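Local coordinates for mitogen (Streptococcus dysgalactiae, PDB 2J4X), which probably acts as a secreted bacterial superantigen toxin, a mitogen of the staphylococcal/streptococcal toxin family, and carries a bound zinc ion, at residues Y75-S80 against I140-R145; K146-M149 against R153-L156. All coordinates share one frame; numbering follows the deposited sequence.

Contact 1: Y75-S80 against I140-R145; sequences YALIKS and IDVRLR
Y75 and L77 of strand 71-84 meet R143 and V142 of helix 137-150 at the junction between the two domains of the superantigen fold, the OB-fold barrel that supplies the strand and the beta-grasp domain that supplies the helix. No hydrogen bond passes directly between the two segments, whose packing is done by side chains alone, but OE1 of Q138, in the same helix, accepts one from L77 N. On the apolar side, V142 points at the strand and its CG2 lies 4.2 Å from CB of L77, where the two backbones come nearest; Y14 of helix 7-14 touches both residues. The tyrosine carries the second interaction. With CG anti to the backbone N (chi1 -168°), the Y75 ring extends toward the helix and crosses the aliphatic part of R143 at about a right angle. CD of R143 lies 4.0 Å from CZ of Y75, while the guanidinium is carried past the ring to T129 O, E139 and the ring of F130. Within the helix, R145 and D141 form a salt bridge, NE to OD1 at 3.0 Å and nearly straight (168°); OD1 lies almost in the guanidinium plane but is met from above the carboxylate plane, 44° out of it. Y188 and W168 also bond to this buried carboxylate. At the strand-helix boundary the shortest approach is Y75 OH to CG of R143, 3.3 Å.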
loop_
_atom_site.group_PDB
_atom_site.type_symbol
_atom_site.label_atom_id
_atom_site.label_comp_id
_atom_site.label_asym_id
_atom_site.label_seq_id
_atom_site.Cartn_x
_atom_site.Cartn_y
_atom_site.Cartn_z
ATOM N N TYR A 75 4.934 6.894 -2.656
ATOM C CA TYR A 75 3.548 6.567 -2.388
ATOM C C TYR A 75 3.658 5.739 -1.118
ATOM O O TYR A 75 3.990 4.563 -1.163
ATOM C CB TYR A 75 2.903 5.731 -3.483
ATOM C CG TYR A 75 1.408 5.683 -3.273
ATOM C CD1 TYR A 75 0.556 6.453 -4.041
ATOM C CD2 TYR A 75 0.857 4.969 -2.205
ATOM C CE1 TYR A 75 -0.812 6.532 -3.746
ATOM C CE2 TYR A 75 -0.503 5.035 -1.903
ATOM C CZ TYR A 75 -1.329 5.825 -2.676
ATOM O OH TYR A 75 -2.662 5.938 -2.364
ATOM N N ALA A 76 3.411 6.363 0.026
ATOM C CA ALA A 76 3.510 5.655 1.283
ATOM C C ALA A 76 2.509 6.156 2.296
ATOM O O ALA A 76 2.159 7.327 2.308
ATOM C CB ALA A 76 4.904 5.794 1.834
ATOM N N LEU A 77 2.047 5.255 3.151
ATOM C CA LEU A 77 1.106 5.592 4.207
ATOM C C LEU A 77 1.912 6.318 5.292
ATOM O O LEU A 77 3.036 5.923 5.593
ATOM C CB LEU A 77 0.483 4.302 4.772
ATOM C CG LEU A 77 -0.573 4.296 5.883
ATOM C CD1 LEU A 77 -1.910 4.859 5.426
ATOM C CD2 LEU A 77 -0.757 2.877 6.304
ATOM N N ILE A 78 1.356 7.383 5.865
ATOM C CA ILE A 78 2.043 8.125 6.931
ATOM C C ILE A 78 1.837 7.386 8.268
ATOM O O ILE A 78 0.715 7.027 8.601
ATOM C CB ILE A 78 1.492 9.587 7.021
ATOM C CG1 ILE A 78 1.818 10.340 5.718
ATOM C CG2 ILE A 78 2.074 10.300 8.234
ATOM C CD1 ILE A 78 1.306 11.745 5.661
ATOM N N LYS A 79 2.920 7.133 9.006
ATOM C CA LYS A 79 2.866 6.425 10.297
ATOM C C LYS A 79 2.619 7.393 11.437
ATOM O O LYS A 79 1.934 7.072 12.407
ATOM C CB LYS A 79 4.192 5.720 10.590
ATOM C CG LYS A 79 4.546 4.604 9.668
ATOM C CD LYS A 79 6.057 4.474 9.550
ATOM C CE LYS A 79 6.753 4.286 10.893
ATOM N NZ LYS A 79 8.216 3.972 10.712
ATOM N N SER A 80 3.227 8.569 11.317
ATOM C CA SER A 80 3.109 9.610 12.313
ATOM C C SER A 80 3.665 10.933 11.805
ATOM O O SER A 80 4.298 10.997 10.751
ATOM C CB SER A 80 3.832 9.191 13.598
ATOM O OG SER A 80 5.135 8.707 13.332
ATOM N N ILE A 140 -0.707 -0.599 -3.716
ATOM C CA ILE A 140 -1.836 -1.482 -4.019
ATOM C C ILE A 140 -2.539 -1.897 -2.718
ATOM O O ILE A 140 -3.758 -1.770 -2.599
ATOM C CB ILE A 140 -1.375 -2.785 -4.699
ATOM C CG1 ILE A 140 -0.685 -2.465 -6.026
ATOM C CG2 ILE A 140 -2.559 -3.714 -4.898
ATOM C CD1 ILE A 140 -0.146 -3.694 -6.744
ATOM N N ASP A 141 -1.768 -2.373 -1.739
ATOM C CA ASP A 141 -2.328 -2.852 -0.479
ATOM C C ASP A 141 -3.123 -1.785 0.257
ATOM O O ASP A 141 -4.247 -2.031 0.689
ATOM C CB ASP A 141 -1.200 -3.404 0.409
ATOM C CG ASP A 141 -1.725 -4.240 1.577
ATOM O OD1 ASP A 141 -2.727 -4.961 1.392
ATOM O OD2 ASP A 141 -1.134 -4.196 2.672
ATOM N N VAL A 142 -2.530 -0.603 0.394
ATOM C CA VAL A 142 -3.174 0.520 1.059
ATOM C C VAL A 142 -4.423 1.029 0.332
ATOM O O VAL A 142 -5.431 1.322 0.957
ATOM C CB VAL A 142 -2.175 1.706 1.234
ATOM C CG1 VAL A 142 -2.937 2.986 1.647
ATOM C CG2 VAL A 142 -1.094 1.317 2.270
ATOM N N ARG A 143 -4.363 1.172 -0.983
ATOM C CA ARG A 143 -5.534 1.627 -1.715
ATOM C C ARG A 143 -6.647 0.543 -1.679
ATOM O O ARG A 143 -7.855 0.859 -1.587
ATOM C CB ARG A 143 -5.141 1.962 -3.161
ATOM C CG ARG A 143 -4.160 3.123 -3.286
ATOM C CD ARG A 143 -3.782 3.385 -4.744
ATOM N NE ARG A 143 -4.934 3.767 -5.561
ATOM C CZ ARG A 143 -4.895 3.922 -6.879
ATOM N NH1 ARG A 143 -3.767 3.727 -7.530
ATOM N NH2 ARG A 143 -5.975 4.277 -7.555
ATOM N N LEU A 144 -6.250 -0.726 -1.738
ATOM C CA LEU A 144 -7.227 -1.807 -1.715
ATOM C C LEU A 144 -7.922 -1.837 -0.374
ATOM O O LEU A 144 -9.143 -2.014 -0.312
ATOM C CB LEU A 144 -6.565 -3.170 -1.994
ATOM C CG LEU A 144 -7.514 -4.379 -2.041
ATOM C CD1 LEU A 144 -7.016 -5.403 -3.041
ATOM C CD2 LEU A 144 -7.651 -4.979 -0.658
ATOM N N ARG A 145 -7.156 -1.665 0.700
ATOM C CA ARG A 145 -7.746 -1.683 2.043
ATOM C C ARG A 145 -8.663 -0.481 2.254
ATOM O O ARG A 145 -9.762 -0.640 2.770
ATOM C CB ARG A 145 -6.658 -1.710 3.126
ATOM C CG ARG A 145 -5.912 -3.020 3.195
ATOM C CD ARG A 145 -4.763 -2.970 4.170
ATOM N NE ARG A 145 -3.876 -4.114 4.005
ATOM C CZ ARG A 145 -3.562 -4.978 4.965
ATOM N NH1 ARG A 145 -4.058 -4.850 6.185
ATOM N NH2 ARG A 145 -2.723 -5.960 4.702
#

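Contact 2: K146-M149 against R153-L156; sequences KSLM and RIKL
L148 and L156 lie obliquely against each other where the chain doubles back after helix 137-150 in the beta-grasp domain. L156 turns its CG opposite to N about chi1 (-172°), which carries the CD2 branch to the root of the L148 side chain, 3.5 Å from CB of L148, a tight fit for two carbons. The same methyl also touches CD1 of L148. The other branch of L148 serves a different neighbour: its CD2 meets CD1 of I154 at 3.7 Å, again at a slant, so the leucine fork is shared between two residues of the returning segment. M149, next along the helix, packs its CG against CB of L156 at 4.0 Å, and the thioether end then leads away from the segment. Between the backbones, L156 N donates to L148 O over 3.2 Å in an almost linear bond (172°), although the N lies well above the carbonyl plane. M111, I113 and V204 of the neighbouring sheet extend the apolar surroundings of L148. The chemistry is therefore that of a small hydrophobic cluster around one backbone hydrogen bond, which satisfies a carbonyl near the helix C terminus and fixes the returning chain beside it.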
loop_
_atom_site.group_PDB
_atom_site.type_symbol
_atom_site.label_atom_id
_atom_site.label_comp_id
_atom_site.label_asym_id
_atom_site.label_seq_id
_atom_site.Cartn_x
_atom_site.Cartn_y
_atom_site.Cartn_z
ATOM N N LYS A 146 -8.220 0.710 1.839
ATOM C CA LYS A 146 -9.009 1.938 1.978
ATOM C C LYS A 146 -10.328 1.847 1.199
ATOM O O LYS A 146 -11.367 2.310 1.662
ATOM C CB LYS A 146 -8.191 3.150 1.526
ATOM C CG LYS A 146 -7.217 3.656 2.574
ATOM C CD LYS A 146 -6.365 4.815 2.024
ATOM C CE LYS A 146 -5.405 5.416 3.050
ATOM N NZ LYS A 146 -6.098 6.286 4.018
ATOM N N SER A 147 -10.285 1.241 0.024
ATOM C CA SER A 147 -11.486 1.057 -0.778
ATOM C C SER A 147 -12.470 0.119 -0.027
ATOM O O SER A 147 -13.686 0.329 -0.032
ATOM C CB SER A 147 -11.084 0.474 -2.143
ATOM O OG SER A 147 -12.208 -0.007 -2.858
ATOM N N LEU A 148 -11.936 -0.911 0.625
ATOM C CA LEU A 148 -12.757 -1.845 1.381
ATOM C C LEU A 148 -13.260 -1.194 2.677
ATOM O O LEU A 148 -14.336 -1.519 3.166
ATOM C CB LEU A 148 -11.949 -3.110 1.707
ATOM C CG LEU A 148 -11.639 -4.109 0.588
ATOM C CD1 LEU A 148 -10.627 -5.116 1.073
ATOM C CD2 LEU A 148 -12.910 -4.802 0.136
ATOM N N MET A 149 -12.473 -0.281 3.231
ATOM C CA MET A 149 -12.853 0.405 4.451
ATOM C C MET A 149 -14.060 1.322 4.250
ATOM O O MET A 149 -14.943 1.400 5.118
ATOM C CB MET A 149 -11.672 1.211 4.999
ATOM C CG MET A 149 -10.543 0.339 5.513
ATOM S SD MET A 149 -9.327 1.243 6.444
ATOM C CE MET A 149 -8.919 2.449 5.304
ATOM N N ARG A 153 -21.078 -1.725 2.466
ATOM C CA ARG A 153 -21.448 -3.093 2.806
ATOM C C ARG A 153 -20.398 -3.741 3.703
ATOM O O ARG A 153 -20.726 -4.307 4.756
ATOM C CB ARG A 153 -21.631 -3.941 1.534
ATOM C CG ARG A 153 -22.037 -5.399 1.786
ATOM C CD ARG A 153 -23.274 -5.489 2.717
ATOM N NE ARG A 153 -22.970 -5.139 4.116
ATOM C CZ ARG A 153 -23.836 -4.590 4.972
ATOM N NH1 ARG A 153 -25.084 -4.315 4.588
ATOM N NH2 ARG A 153 -23.447 -4.296 6.211
ATOM N N ILE A 154 -19.133 -3.626 3.298
ATOM C CA ILE A 154 -18.034 -4.239 4.035
ATOM C C ILE A 154 -17.527 -3.513 5.297
ATOM O O ILE A 154 -17.332 -4.166 6.338
ATOM C CB ILE A 154 -16.852 -4.540 3.072
ATOM C CG1 ILE A 154 -17.352 -5.423 1.906
ATOM C CG2 ILE A 154 -15.718 -5.247 3.834
ATOM C CD1 ILE A 154 -16.492 -5.391 0.628
ATOM N N LYS A 155 -17.328 -2.192 5.229
ATOM C CA LYS A 155 -16.837 -1.433 6.395
ATOM C C LYS A 155 -15.657 -2.165 7.051
ATOM O O LYS A 155 -15.699 -2.504 8.242
ATOM C CB LYS A 155 -17.938 -1.257 7.460
ATOM C CG LYS A 155 -19.149 -0.452 7.031
ATOM C CD LYS A 155 -20.175 -0.393 8.165
ATOM C CE LYS A 155 -21.497 0.281 7.729
ATOM N NZ LYS A 155 -22.480 -0.650 7.058
ATOM N N LEU A 156 -14.610 -2.417 6.276
ATOM C CA LEU A 156 -13.441 -3.113 6.793
ATOM C C LEU A 156 -12.886 -2.385 8.013
ATOM O O LEU A 156 -12.785 -1.156 8.016
ATOM C CB LEU A 156 -12.374 -3.223 5.685
ATOM C CG LEU A 156 -11.106 -4.058 5.892
ATOM C CD1 LEU A 156 -11.474 -5.493 6.257
ATOM C CD2 LEU A 156 -10.251 -4.017 4.630
#

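How the contacts relate
After the earlier strands of the OB-fold domain, the chain runs through strand 71-84; helix 137-150 packs against that strand, so contact 1 closes a long loop of 59 intervening residues, mostly strand. Contact 2 follows in series, neither nested nor crossing: the end of the same helix meets 153-156 across just three residues. Contact 1 thus ties the two domains together, whereas contact 2 is a local turn-back within the beta-grasp domain. Their centres lie about 14 Å apart, joined by helix 137-150 and by light packing, with R145 O 3.9 Å from CD2 of L156.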